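Local coordinates for protein orotate phosphoribosyltransferase (Aeropyrum pernix, PDB 2YZK) that probably catalyses the magnesium-dependent transfer of a ribosyl phosphate group from 5-phosphoribose 1-diphosphate to orotate, forming orotidine monophosphate on the way to UMP, at residues A11-G15 with I169-W175; S60-A66 with K82-R88; K106-V112 with Y134-L140; T117-A123 with E147-L153. All blocks are in the same frame, centred on the assembly; numbering follows the deposited sequence.

Contact 1: residues A11-G15 with I169-W175; sequences AVLRG and ILEKLGW
Arg14 lays its guanidinium over one face of the Trp175 indole, the two planes 28° apart, in a stack that is also a cation-pi contact: Arg14 CZ lies 4.1 Å from the centroid of the five-membered ring. The same group turns its edge to the backbone, and Arg14 NH1 donates to Trp175 O at 2.8 Å, almost within the guanidinium plane. A bend at chi2 (88°) folds the chain back so that Arg14 CD meets Trp175 CZ2 at 3.3 Å. Val12 supplies the apolar half, with CG1 3.5 Å from Trp175 CZ3 and 4.1 Å from Leu173 CD1, while its other methyl, CG2, faces Ile169 CG2. Leu170 CD2 lies over the opposite face of the indole. With an alanine in place of Trp175, the guanidinium would probably lose its flat support and Val12 CG1 its aromatic neighbour. Further out, Ser26 OG hydrogen-bonds the indole NE1, which would limit the ring's rotation, and Gly174, whose positive phi suits glycine, closes helix 166-172 in a Schellman motif. Val12 and Trp175 both rest on Val27 of strand 24-29, and Val12 and Ile169 on Leu6, so the end of helix 166-172 lies against the small antiparallel sheet and helix 2-9.

Contact 2: residues S60-A66 with K82-R88; sequences SAVIGVA and KPLGYVR
Ser60 O receives the ring of Pro83, whose CD comes within 3.2 Å, and Ala61 follows with CB 4.0 Å from Pro83 CB, two small apolar groups where the pairing begins. Val62 bonds through both its backbone groups: its N donates to Pro83 O at 3.1 Å, and its O accepts from Gly85 N while Leu84 CD1 leans against it. Ile63 fits a neighbour without a side chain. With chi2 at -61°, Ile63 CD1 reaches over to Gly85 CA at 3.6 Å, in the space that a beta-carbon on Gly85 would need, which is consistent with a glycine at this position. This is the parallel pairing of a beta-alpha-beta crossover, in which helix 70-80 links strand 61-65 to strand 84-87 within the phosphoribosyltransferase fold; Leu84 packs against that helix. Gly64 N donates to Gly85 O at 2.9 Å, and Gly64 O takes the amide of Val87. Tyr86 CB lies 3.2 Å from Gly64 O. Val65 turns to the same side as Val87, and both meet Ser125 of helix 120-131. Ala66 N makes a weak hydrogen bond to Val87 O, and its small CB sits 3.7 Å from Arg88 CB; Arg88, predicted to bind phosphoribosyl diphosphate, is salt-bridged through NE to Glu101.

Contact 3: residues K106-V112 with Y134-L140; sequences KGRVVVV and YTVGTAL
Thr135 is bonded through both its N and its O: Thr135 N donates to Gly107 O at 3.1 Å, and Thr135 O takes Val109 N at 2.9 Å. This pairing, in the parallel sheet of the phosphoribosyltransferase fold, then parts around Gly137, where a water bridges the strands, donating to Val109 O and accepting from Gly137 N, both at 2.8 Å. Direct bonding resumes as Val111 N donates to Thr138 O and Val111 O accepts from Leu140 N at 2.8 Å. Among the side chains, Tyr134 OH hydrogen-bonds Pro104 O and accepts from a second water, itself weakly bound by Lys106 NZ; Thr138 OG1 is held by Asp55. Val111 CG2, set between its backbone N and carbonyl carbon (chi1 -67°), is directed at Ala139 CB, 3.5 Å away and tighter than usual, where alanine's lone methyl suits the narrow space. Val109 CG1 meets Tyr134 CD1. One water thus satisfies Val109 O and Gly137 N where no direct bond forms, while beta-branched valines fill the buried strands.

Contact 4: residues T117-A123 with E147-L153; sequences TTGTSIA and EGAGELL
Leu152 spreads its two methyls over the start of the other helix: CD1 reaches Thr120 CG2 at 3.8 Å and CD2 reaches Ala123 CB at the same distance. Its CG stands anti to the backbone N (chi1 -178°), which directs the branches across to that helix. Leu153 comes in beside it, with CD2 against Ile122 CG2 at 3.9 Å, the two side chains crossing at about a right angle. Replacing Leu152 by an alanine would probably take the apolar neighbour from Thr120 CG2, leave Ala123 CB only the more distant Leu153 CD2 across the contact, and open a gap between the helix starts.

The backbones come very close where the residues are small. Gly119 and Ala149 have their CA atoms 3.9 Å apart; a beta-carbon on Gly119 would clash with Ala149, and its backbone angles also call for glycine. Ala149 CA makes a CH...O contact with Thr118 O at 3.4 Å.

Polar links run through water, within segments and to nearby arginines. One water donates to Thr117 O and accepts from Glu147 N, both at 2.7 Å, and from Ala149 N. Thr118 OG1 and Thr120 OG1 share a hydrogen bond of 2.7 Å, and Glu147 OE1 forms salt bridges with Arg145 and Arg23. Gly119 and Gly148 are the N-caps of their helices. Residues 117-121 are predicted to bind phosphoribosyl diphosphate, shared between the subunits, consistent with the PRPP loop of type I phosphoribosyltransferases, and Thr117 is also predicted to bind orotate.

In the fold
Contact 1 joins segments near the chain's two ends and encloses the other three along the sequence. Contacts 2 and 3, with centres 9 Å apart, share one five-stranded parallel sheet in which strands 61-65 and 108-113 are neighbours; contact 2 closes before contact 3 opens. Contact 1 lies about 17 Å from contact 2 and about 8 Å from contact 4, nearest atoms. Contacts 3 and 4 interleave in sequence, and Ile122 of helix 120-131 packs on Val111 and Ala139 of the sheet. Ile122 thus sets the start of helix 120-131, with its predicted substrate-binding residues, directly against the sheet.

Contact 1: residues A11-G15 with I169-W175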
loop_
_atom_site.group_PDB
_atom_site.type_symbol
_atom_site.label_atom_id
_atom_site.label_comp_id
_atom_site.label_asym_id
_atom_site.label_seq_id
_atom_site.Cartn_x
_atom_site.Cartn_y
_atom_site.Cartn_z
ATOM N N ALA A 11 10.996 -15.040 -3.218
ATOM C CA ALA A 11 9.562 -14.868 -3.432
ATOM C C ALA A 11 8.935 -16.216 -3.783
ATOM O O ALA A 11 7.715 -16.363 -3.837
ATOM C CB ALA A 11 9.313 -13.850 -4.543
ATOM N N VAL A 12 9.797 -17.193 -4.037
ATOM C CA VAL A 12 9.377 -18.555 -4.335
ATOM C C VAL A 12 10.256 -19.393 -3.418
ATOM O O VAL A 12 11.456 -19.532 -3.654
ATOM C CB VAL A 12 9.634 -18.927 -5.811
ATOM C CG1 VAL A 12 9.262 -20.376 -6.055
ATOM C CG2 VAL A 12 8.812 -18.023 -6.719
ATOM N N LEU A 13 9.655 -19.931 -2.362
ATOM C CA LEU A 13 10.384 -20.717 -1.377
ATOM C C LEU A 13 10.017 -22.194 -1.344
ATOM O O LEU A 13 8.843 -22.560 -1.324
ATOM C CB LEU A 13 10.164 -20.122 0.016
ATOM C CG LEU A 13 10.825 -20.824 1.204
ATOM C CD1 LEU A 13 12.330 -20.623 1.141
ATOM C CD2 LEU A 13 10.270 -20.257 2.505
ATOM N N ARG A 14 11.047 -23.034 -1.324
ATOM C CA ARG A 14 10.878 -24.477 -1.265
ATOM C C ARG A 14 10.621 -24.872 0.188
ATOM O O ARG A 14 11.265 -24.353 1.099
ATOM C CB ARG A 14 12.148 -25.172 -1.753
ATOM C CG ARG A 14 12.021 -26.681 -1.866
ATOM C CD ARG A 14 11.482 -27.066 -3.223
ATOM N NE ARG A 14 11.150 -28.482 -3.304
ATOM C CZ ARG A 14 10.955 -29.131 -4.445
ATOM N NH1 ARG A 14 11.065 -28.488 -5.602
ATOM N NH2 ARG A 14 10.647 -30.419 -4.429
ATOM N N GLY A 15 9.688 -25.793 0.405
ATOM C CA GLY A 15 9.392 -26.226 1.758
ATOM C C GLY A 15 8.236 -27.200 1.834
ATOM O O GLY A 15 7.965 -27.945 0.892
ATOM N N ILE A 169 6.326 -20.394 -13.821
ATOM C CA ILE A 169 7.443 -20.063 -12.940
ATOM C C ILE A 169 8.119 -21.317 -12.390
ATOM O O ILE A 169 9.343 -21.393 -12.355
ATOM C CB ILE A 169 6.987 -19.184 -11.753
ATOM C CG1 ILE A 169 6.564 -17.805 -12.262
ATOM C CG2 ILE A 169 8.110 -19.045 -10.727
ATOM C CD1 ILE A 169 5.757 -16.972 -11.269
ATOM N N LEU A 170 7.329 -22.299 -11.971
ATOM C CA LEU A 170 7.908 -23.520 -11.419
ATOM C C LEU A 170 8.667 -24.307 -12.482
ATOM O O LEU A 170 9.715 -24.891 -12.201
ATOM C CB LEU A 170 6.824 -24.392 -10.776
ATOM C CG LEU A 170 6.136 -23.783 -9.546
ATOM C CD1 LEU A 170 5.178 -24.798 -8.938
ATOM C CD2 LEU A 170 7.181 -23.362 -8.512
ATOM N N GLU A 171 8.142 -24.320 -13.703
ATOM C CA GLU A 171 8.797 -25.020 -14.801
ATOM C C GLU A 171 10.154 -24.379 -15.092
ATOM O O GLU A 171 11.165 -25.070 -15.232
ATOM C CB GLU A 171 7.921 -24.974 -16.057
ATOM C CG GLU A 171 8.698 -25.162 -17.352
ATOM C CD GLU A 171 7.817 -25.084 -18.586
ATOM O OE1 GLU A 171 7.177 -26.102 -18.928
ATOM O OE2 GLU A 171 7.761 -23.999 -19.208
ATOM N N LYS A 172 10.172 -23.051 -15.177
ATOM C CA LYS A 172 11.406 -22.319 -15.448
ATOM C C LYS A 172 12.475 -22.564 -14.392
ATOM O O LYS A 172 13.670 -22.589 -14.699
ATOM C CB LYS A 172 11.128 -20.814 -15.541
ATOM C CG LYS A 172 10.995 -20.284 -16.957
ATOM C CD LYS A 172 9.757 -20.815 -17.654
ATOM C CE LYS A 172 9.740 -20.397 -19.119
ATOM N NZ LYS A 172 9.892 -18.922 -19.279
ATOM N N LEU A 173 12.049 -22.747 -13.147
ATOM C CA LEU A 173 12.987 -22.976 -12.059
ATOM C C LEU A 173 13.340 -24.452 -11.889
ATOM O O LEU A 173 14.108 -24.807 -10.995
ATOM C CB LEU A 173 12.416 -22.407 -10.754
ATOM C CG LEU A 173 12.200 -20.885 -10.767
ATOM C CD1 LEU A 173 11.503 -20.427 -9.490
ATOM C CD2 LEU A 173 13.544 -20.192 -10.919
ATOM N N GLY A 174 12.794 -25.303 -12.755
ATOM C CA GLY A 174 13.074 -26.732 -12.671
ATOM C C GLY A 174 12.686 -27.278 -11.313
ATOM O O GLY A 174 13.427 -28.040 -10.681
ATOM N N TRP A 175 11.498 -26.885 -10.872
ATOM C CA TRP A 175 10.968 -27.270 -9.576
ATOM C C TRP A 175 10.729 -28.764 -9.383
ATOM O O TRP A 175 11.038 -29.315 -8.324
ATOM C CB TRP A 175 9.668 -26.510 -9.325
ATOM C CG TRP A 175 9.343 -26.356 -7.884
ATOM C CD1 TRP A 175 8.523 -27.147 -7.129
ATOM C CD2 TRP A 175 9.844 -25.343 -7.008
ATOM N NE1 TRP A 175 8.481 -26.685 -5.835
ATOM C CE2 TRP A 175 9.284 -25.580 -5.733
ATOM C CE3 TRP A 175 10.714 -24.258 -7.177
ATOM C CZ2 TRP A 175 9.565 -24.767 -4.630
ATOM C CZ3 TRP A 175 10.992 -23.451 -6.080
ATOM C CH2 TRP A 175 10.418 -23.711 -4.823
#

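Contact 2: residues S60-A66 with K82-R88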
loop_
_atom_site.group_PDB
_atom_site.type_symbol
_atom_site.label_atom_id
_atom_site.label_comp_id
_atom_site.label_asym_id
_atom_site.label_seq_id
_atom_site.Cartn_x
_atom_site.Cartn_y
_atom_site.Cartn_z
ATOM N N SER A 60 -8.920 5.608 -15.679
ATOM C CA SER A 60 -9.068 6.881 -14.981
ATOM C C SER A 60 -8.407 6.774 -13.608
ATOM O O SER A 60 -8.085 7.785 -12.984
ATOM C CB SER A 60 -10.546 7.252 -14.825
ATOM O OG SER A 60 -11.169 6.482 -13.821
ATOM N N ALA A 61 -8.198 5.544 -13.147
ATOM C CA ALA A 61 -7.563 5.311 -11.855
ATOM C C ALA A 61 -7.082 3.871 -11.719
ATOM O O ALA A 61 -7.586 2.976 -12.390
ATOM C CB ALA A 61 -8.534 5.632 -10.729
ATOM N N VAL A 62 -6.089 3.666 -10.861
ATOM C CA VAL A 62 -5.572 2.331 -10.600
ATOM C C VAL A 62 -6.113 1.981 -9.215
ATOM O O VAL A 62 -5.992 2.775 -8.286
ATOM C CB VAL A 62 -4.033 2.309 -10.542
ATOM C CG1 VAL A 62 -3.554 0.880 -10.350
ATOM C CG2 VAL A 62 -3.442 2.896 -11.819
ATOM N N ILE A 63 -6.725 0.810 -9.080
ATOM C CA ILE A 63 -7.283 0.396 -7.795
ATOM C C ILE A 63 -6.547 -0.823 -7.256
ATOM O O ILE A 63 -6.419 -1.838 -7.947
ATOM C CB ILE A 63 -8.777 0.028 -7.916
ATOM C CG1 ILE A 63 -9.556 1.193 -8.536
ATOM C CG2 ILE A 63 -9.341 -0.321 -6.537
ATOM C CD1 ILE A 63 -9.550 2.547 -7.773
ATOM N N GLY A 64 -6.073 -0.728 -6.019
ATOM C CA GLY A 64 -5.373 -1.857 -5.432
ATOM C C GLY A 64 -6.260 -2.683 -4.518
ATOM O O GLY A 64 -7.170 -2.151 -3.892
ATOM N N VAL A 65 -6.022 -3.990 -4.469
ATOM C CA VAL A 65 -6.772 -4.873 -3.577
ATOM C C VAL A 65 -5.921 -4.863 -2.302
ATOM O O VAL A 65 -4.834 -5.443 -2.263
ATOM C CB VAL A 65 -6.879 -6.313 -4.137
ATOM C CG1 VAL A 65 -7.647 -7.197 -3.161
ATOM C CG2 VAL A 65 -7.573 -6.291 -5.488
ATOM N N ALA A 66 -6.308 -3.947 -1.389
ATOM C CA ALA A 66 -5.572 -4.099 -0.131
ATOM C C ALA A 66 -5.435 -5.446 0.536
ATOM O O ALA A 66 -6.413 -6.115 0.876
ATOM C CB ALA A 66 -6.091 -3.124 0.883
ATOM N N LYS A 82 -1.470 8.849 -12.273
ATOM C CA LYS A 82 -2.909 8.622 -12.199
ATOM C C LYS A 82 -3.419 8.525 -10.770
ATOM O O LYS A 82 -2.656 8.271 -9.842
ATOM C CB LYS A 82 -3.276 7.322 -12.915
ATOM C CG LYS A 82 -3.178 7.375 -14.419
ATOM C CD LYS A 82 -3.471 6.006 -15.014
ATOM C CE LYS A 82 -3.438 6.034 -16.535
ATOM N NZ LYS A 82 -4.496 6.904 -17.101
ATOM N N PRO A 83 -4.732 8.740 -10.584
ATOM C CA PRO A 83 -5.382 8.668 -9.275
ATOM C C PRO A 83 -5.265 7.240 -8.740
ATOM O O PRO A 83 -5.216 6.279 -9.514
ATOM C CB PRO A 83 -6.835 9.017 -9.590
ATOM C CG PRO A 83 -6.728 9.912 -10.766
ATOM C CD PRO A 83 -5.662 9.259 -11.604
ATOM N N LEU A 84 -5.206 7.107 -7.419
ATOM C CA LEU A 84 -5.126 5.798 -6.794
ATOM C C LEU A 84 -6.331 5.598 -5.890
ATOM O O LEU A 84 -6.861 6.545 -5.311
ATOM C CB LEU A 84 -3.848 5.663 -5.951
ATOM C CG LEU A 84 -3.795 4.425 -5.046
ATOM C CD1 LEU A 84 -3.625 3.157 -5.898
ATOM C CD2 LEU A 84 -2.640 4.563 -4.051
ATOM N N GLY A 85 -6.767 4.352 -5.793
ATOM C CA GLY A 85 -7.868 4.012 -4.918
ATOM C C GLY A 85 -7.595 2.589 -4.481
ATOM O O GLY A 85 -6.730 1.921 -5.055
ATOM N N TYR A 86 -8.295 2.122 -3.456
ATOM C CA TYR A 86 -8.108 0.750 -3.012
ATOM C C TYR A 86 -9.248 0.277 -2.149
ATOM O O TYR A 86 -9.970 1.074 -1.537
ATOM C CB TYR A 86 -6.762 0.570 -2.287
ATOM C CG TYR A 86 -6.571 1.342 -0.999
ATOM C CD1 TYR A 86 -6.919 0.784 0.231
ATOM C CD2 TYR A 86 -5.959 2.597 -1.003
ATOM C CE1 TYR A 86 -6.649 1.452 1.426
ATOM C CE2 TYR A 86 -5.689 3.273 0.184
ATOM C CZ TYR A 86 -6.033 2.693 1.395
ATOM O OH TYR A 86 -5.733 3.341 2.571
ATOM N N VAL A 87 -9.420 -1.037 -2.129
ATOM C CA VAL A 87 -10.479 -1.655 -1.356
ATOM C C VAL A 87 -9.866 -2.682 -0.427
ATOM O O VAL A 87 -9.066 -3.514 -0.853
ATOM C CB VAL A 87 -11.499 -2.337 -2.290
ATOM C CG1 VAL A 87 -12.555 -3.079 -1.473
ATOM C CG2 VAL A 87 -12.153 -1.297 -3.170
ATOM N N ARG A 88 -10.240 -2.616 0.843
ATOM C CA ARG A 88 -9.721 -3.549 1.827
ATOM C C ARG A 88 -10.802 -4.486 2.333
ATOM O O ARG A 88 -11.969 -4.108 2.423
ATOM C CB ARG A 88 -9.122 -2.797 3.018
ATOM C CG ARG A 88 -10.148 -2.105 3.891
ATOM C CD ARG A 88 -9.598 -1.830 5.282
ATOM N NE ARG A 88 -8.608 -0.757 5.304
ATOM C CZ ARG A 88 -7.886 -0.437 6.375
ATOM N NH1 ARG A 88 -8.037 -1.110 7.509
ATOM N NH2 ARG A 88 -7.021 0.564 6.322
#

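Contact 3: residues K106-V112 with Y134-L140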
loop_
_atom_site.group_PDB
_atom_site.type_symbol
_atom_site.label_atom_id
_atom_site.label_comp_id
_atom_site.label_asym_id
_atom_site.label_seq_id
_atom_site.Cartn_x
_atom_site.Cartn_y
_atom_site.Cartn_z
ATOM N N LYS A 106 -15.078 9.088 -10.467
ATOM C CA LYS A 106 -15.824 8.014 -11.117
ATOM C C LYS A 106 -15.334 7.862 -12.547
ATOM O O LYS A 106 -15.100 8.855 -13.242
ATOM C CB LYS A 106 -17.322 8.336 -11.131
ATOM C CG LYS A 106 -18.090 7.862 -9.910
ATOM C CD LYS A 106 -17.433 8.298 -8.618
ATOM C CE LYS A 106 -18.237 7.825 -7.421
ATOM N NZ LYS A 106 -17.523 8.090 -6.151
ATOM N N GLY A 107 -15.183 6.615 -12.982
ATOM C CA GLY A 107 -14.713 6.346 -14.326
ATOM C C GLY A 107 -14.274 4.903 -14.445
ATOM O O GLY A 107 -14.551 4.089 -13.564
ATOM N N ARG A 108 -13.582 4.581 -15.529
ATOM C CA ARG A 108 -13.115 3.223 -15.750
ATOM C C ARG A 108 -11.788 3.001 -15.031
ATOM O O ARG A 108 -10.863 3.800 -15.162
ATOM C CB ARG A 108 -12.950 2.960 -17.250
ATOM C CG ARG A 108 -12.605 1.514 -17.587
ATOM C CD ARG A 108 -12.367 1.324 -19.080
ATOM N NE ARG A 108 -12.012 -0.058 -19.396
ATOM C CZ ARG A 108 -12.868 -1.075 -19.379
ATOM N NH1 ARG A 108 -14.142 -0.871 -19.066
ATOM N NH2 ARG A 108 -12.449 -2.301 -19.667
ATOM N N VAL A 109 -11.699 1.916 -14.272
ATOM C CA VAL A 109 -10.477 1.616 -13.537
ATOM C C VAL A 109 -9.981 0.198 -13.791
ATOM O O VAL A 109 -10.687 -0.629 -14.365
ATOM C CB VAL A 109 -10.699 1.767 -12.015
ATOM C CG1 VAL A 109 -11.296 3.123 -11.708
ATOM C CG2 VAL A 109 -11.601 0.648 -11.507
ATOM N N VAL A 110 -8.754 -0.065 -13.360
ATOM C CA VAL A 110 -8.160 -1.389 -13.469
ATOM C C VAL A 110 -7.785 -1.771 -12.043
ATOM O O VAL A 110 -7.188 -0.969 -11.324
ATOM C CB VAL A 110 -6.883 -1.386 -14.335
ATOM C CG1 VAL A 110 -6.180 -2.733 -14.240
ATOM C CG2 VAL A 110 -7.241 -1.092 -15.786
ATOM N N VAL A 111 -8.159 -2.976 -11.620
ATOM C CA VAL A 111 -7.824 -3.425 -10.274
ATOM C C VAL A 111 -6.516 -4.198 -10.320
ATOM O O VAL A 111 -6.232 -4.901 -11.292
ATOM C CB VAL A 111 -8.918 -4.324 -9.671
ATOM C CG1 VAL A 111 -10.169 -3.513 -9.438
ATOM C CG2 VAL A 111 -9.213 -5.485 -10.591
ATOM N N VAL A 112 -5.724 -4.059 -9.260
ATOM C CA VAL A 112 -4.421 -4.707 -9.180
ATOM C C VAL A 112 -4.220 -5.489 -7.884
ATOM O O VAL A 112 -4.527 -5.001 -6.791
ATOM C CB VAL A 112 -3.292 -3.647 -9.280
ATOM C CG1 VAL A 112 -1.926 -4.310 -9.145
ATOM C CG2 VAL A 112 -3.400 -2.898 -10.597
ATOM N N TYR A 134 -18.092 3.068 -10.341
ATOM C CA TYR A 134 -16.920 2.853 -11.186
ATOM C C TYR A 134 -17.211 1.724 -12.154
ATOM O O TYR A 134 -18.133 0.935 -11.940
ATOM C CB TYR A 134 -15.704 2.443 -10.353
ATOM C CG TYR A 134 -15.246 3.470 -9.355
ATOM C CD1 TYR A 134 -14.371 4.493 -9.725
ATOM C CD2 TYR A 134 -15.691 3.425 -8.033
ATOM C CE1 TYR A 134 -13.945 5.449 -8.794
ATOM C CE2 TYR A 134 -15.278 4.370 -7.105
ATOM C CZ TYR A 134 -14.408 5.377 -7.488
ATOM O OH TYR A 134 -14.015 6.312 -6.558
ATOM N N THR A 135 -16.440 1.660 -13.231
ATOM C CA THR A 135 -16.589 0.569 -14.176
ATOM C C THR A 135 -15.234 -0.122 -14.196
ATOM O O THR A 135 -14.188 0.532 -14.069
ATOM C CB THR A 135 -16.973 1.049 -15.600
ATOM O OG1 THR A 135 -15.940 1.879 -16.135
ATOM C CG2 THR A 135 -18.280 1.817 -15.560
ATOM N N VAL A 136 -15.250 -1.444 -14.326
ATOM C CA VAL A 136 -14.016 -2.212 -14.341
ATOM C C VAL A 136 -14.187 -3.523 -15.095
ATOM O O VAL A 136 -15.124 -4.282 -14.838
ATOM C CB VAL A 136 -13.533 -2.490 -12.891
ATOM C CG1 VAL A 136 -14.671 -3.043 -12.051
ATOM C CG2 VAL A 136 -12.366 -3.455 -12.906
ATOM N N GLY A 137 -13.284 -3.778 -16.036
ATOM C CA GLY A 137 -13.362 -5.003 -16.813
ATOM C C GLY A 137 -12.047 -5.750 -16.865
ATOM O O GLY A 137 -11.952 -6.803 -17.493
ATOM N N THR A 138 -11.031 -5.206 -16.203
ATOM C CA THR A 138 -9.711 -5.819 -16.191
ATOM C C THR A 138 -9.113 -5.887 -14.789
ATOM O O THR A 138 -9.194 -4.925 -14.021
ATOM C CB THR A 138 -8.734 -5.018 -17.083
ATOM O OG1 THR A 138 -9.229 -4.989 -18.428
ATOM C CG2 THR A 138 -7.342 -5.643 -17.061
ATOM N N ALA A 139 -8.526 -7.038 -14.468
ATOM C CA ALA A 139 -7.856 -7.262 -13.191
ATOM C C ALA A 139 -6.440 -7.664 -13.586
ATOM O O ALA A 139 -6.244 -8.532 -14.441
ATOM C CB ALA A 139 -8.534 -8.381 -12.405
ATOM N N LEU A 140 -5.459 -7.025 -12.961
ATOM C CA LEU A 140 -4.063 -7.260 -13.274
ATOM C C LEU A 140 -3.306 -7.772 -12.056
ATOM O O LEU A 140 -3.403 -7.196 -10.978
ATOM C CB LEU A 140 -3.458 -5.941 -13.773
ATOM C CG LEU A 140 -1.945 -5.806 -13.907
ATOM C CD1 LEU A 140 -1.453 -6.735 -14.994
ATOM C CD2 LEU A 140 -1.596 -4.352 -14.224
HETATM O O HOH W 1 -15.409 6.814 -4.166
HETATM O O HOH W 2 -10.978 -2.221 -16.622
#

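Contact 4: residues T117-A123 with E147-L153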
loop_
_atom_site.group_PDB
_atom_site.type_symbol
_atom_site.label_atom_id
_atom_site.label_comp_id
_atom_site.label_asym_id
_atom_site.label_seq_id
_atom_site.Cartn_x
_atom_site.Cartn_y
_atom_site.Cartn_z
ATOM N N THR A 117 -5.520 -16.073 -6.549
ATOM C CA THR A 117 -5.699 -17.424 -6.042
ATOM C C THR A 117 -7.050 -17.940 -6.527
ATOM O O THR A 117 -7.152 -18.446 -7.641
ATOM C CB THR A 117 -5.626 -17.452 -4.496
ATOM O OG1 THR A 117 -6.643 -16.609 -3.944
ATOM C CG2 THR A 117 -4.266 -16.956 -4.022
ATOM N N THR A 118 -8.088 -17.794 -5.713
ATOM C CA THR A 118 -9.416 -18.252 -6.106
ATOM C C THR A 118 -10.138 -17.184 -6.925
ATOM O O THR A 118 -11.081 -17.479 -7.655
ATOM C CB THR A 118 -10.281 -18.584 -4.874
ATOM O OG1 THR A 118 -10.426 -17.413 -4.062
ATOM C CG2 THR A 118 -9.635 -19.688 -4.056
ATOM N N GLY A 119 -9.683 -15.943 -6.789
ATOM C CA GLY A 119 -10.292 -14.844 -7.511
ATOM C C GLY A 119 -11.362 -14.129 -6.707
ATOM O O GLY A 119 -11.802 -13.043 -7.088
ATOM N N THR A 120 -11.772 -14.722 -5.589
ATOM C CA THR A 120 -12.813 -14.121 -4.758
ATOM C C THR A 120 -12.435 -12.779 -4.128
ATOM O O THR A 120 -13.291 -11.907 -3.973
ATOM C CB THR A 120 -13.276 -15.095 -3.637
ATOM O OG1 THR A 120 -12.137 -15.608 -2.938
ATOM C CG2 THR A 120 -14.063 -16.253 -4.231
ATOM N N SER A 121 -11.169 -12.606 -3.760
ATOM C CA SER A 121 -10.746 -11.347 -3.158
ATOM C C SER A 121 -10.862 -10.234 -4.195
ATOM O O SER A 121 -11.244 -9.107 -3.878
ATOM C CB SER A 121 -9.302 -11.444 -2.648
ATOM O OG SER A 121 -8.399 -11.744 -3.698
ATOM N N ILE A 122 -10.534 -10.560 -5.441
ATOM C CA ILE A 122 -10.619 -9.588 -6.521
ATOM C C ILE A 122 -12.090 -9.329 -6.835
ATOM O O ILE A 122 -12.495 -8.188 -7.040
ATOM C CB ILE A 122 -9.887 -10.108 -7.777
ATOM C CG1 ILE A 122 -8.397 -10.285 -7.452
ATOM C CG2 ILE A 122 -10.074 -9.137 -8.941
ATOM C CD1 ILE A 122 -7.547 -11.033 -8.471
ATOM N N ALA A 123 -12.882 -10.399 -6.851
ATOM C CA ALA A 123 -14.312 -10.297 -7.131
ATOM C C ALA A 123 -14.997 -9.338 -6.159
ATOM O O ALA A 123 -15.844 -8.531 -6.561
ATOM C CB ALA A 123 -14.960 -11.681 -7.047
ATOM N N GLU A 147 -5.696 -21.384 -10.606
ATOM C CA GLU A 147 -6.576 -22.263 -9.854
ATOM C C GLU A 147 -8.019 -21.768 -9.779
ATOM O O GLU A 147 -8.646 -21.775 -8.715
ATOM C CB GLU A 147 -5.977 -22.494 -8.460
ATOM C CG GLU A 147 -4.615 -23.200 -8.551
ATOM C CD GLU A 147 -3.869 -23.304 -7.230
ATOM O OE1 GLU A 147 -4.298 -22.684 -6.238
ATOM O OE2 GLU A 147 -2.834 -24.007 -7.193
ATOM N N GLY A 148 -8.534 -21.326 -10.922
ATOM C CA GLY A 148 -9.913 -20.871 -10.982
ATOM C C GLY A 148 -10.218 -19.383 -10.948
ATOM O O GLY A 148 -11.359 -19.000 -11.194
ATOM N N ALA A 149 -9.228 -18.544 -10.658
ATOM C CA ALA A 149 -9.460 -17.101 -10.590
ATOM C C ALA A 149 -9.972 -16.520 -11.902
ATOM O O ALA A 149 -10.955 -15.772 -11.916
ATOM C CB ALA A 149 -8.180 -16.377 -10.168
ATOM N N GLY A 150 -9.308 -16.860 -13.000
ATOM C CA GLY A 150 -9.717 -16.340 -14.292
ATOM C C GLY A 150 -11.129 -16.722 -14.691
ATOM O O GLY A 150 -11.863 -15.905 -15.245
ATOM N N GLU A 151 -11.510 -17.967 -14.416
ATOM C CA GLU A 151 -12.845 -18.445 -14.757
ATOM C C GLU A 151 -13.915 -17.752 -13.922
ATOM O O GLU A 151 -14.977 -17.380 -14.435
ATOM C CB GLU A 151 -12.941 -19.959 -14.537
ATOM C CG GLU A 151 -12.115 -20.813 -15.489
ATOM C CD GLU A 151 -10.620 -20.584 -15.367
ATOM O OE1 GLU A 151 -10.124 -20.395 -14.234
ATOM O OE2 GLU A 151 -9.937 -20.611 -16.413
ATOM N N LEU A 152 -13.637 -17.586 -12.632
ATOM C CA LEU A 152 -14.576 -16.945 -11.728
ATOM C C LEU A 152 -14.807 -15.497 -12.142
ATOM O O LEU A 152 -15.949 -15.038 -12.206
ATOM C CB LEU A 152 -14.060 -17.017 -10.283
ATOM C CG LEU A 152 -14.946 -16.424 -9.180
ATOM C CD1 LEU A 152 -14.696 -17.150 -7.869
ATOM C CD2 LEU A 152 -14.665 -14.937 -9.026
ATOM N N LEU A 153 -13.726 -14.783 -12.438
ATOM C CA LEU A 153 -13.840 -13.388 -12.842
ATOM C C LEU A 153 -14.498 -13.249 -14.214
ATOM O O LEU A 153 -15.218 -12.287 -14.468
ATOM C CB LEU A 153 -12.456 -12.725 -12.841
ATOM C CG LEU A 153 -11.870 -12.531 -11.437
ATOM C CD1 LEU A 153 -10.408 -12.126 -11.541
ATOM C CD2 LEU A 153 -12.676 -11.487 -10.675
HETATM O O HOH W 3 -6.125 -18.731 -10.103
#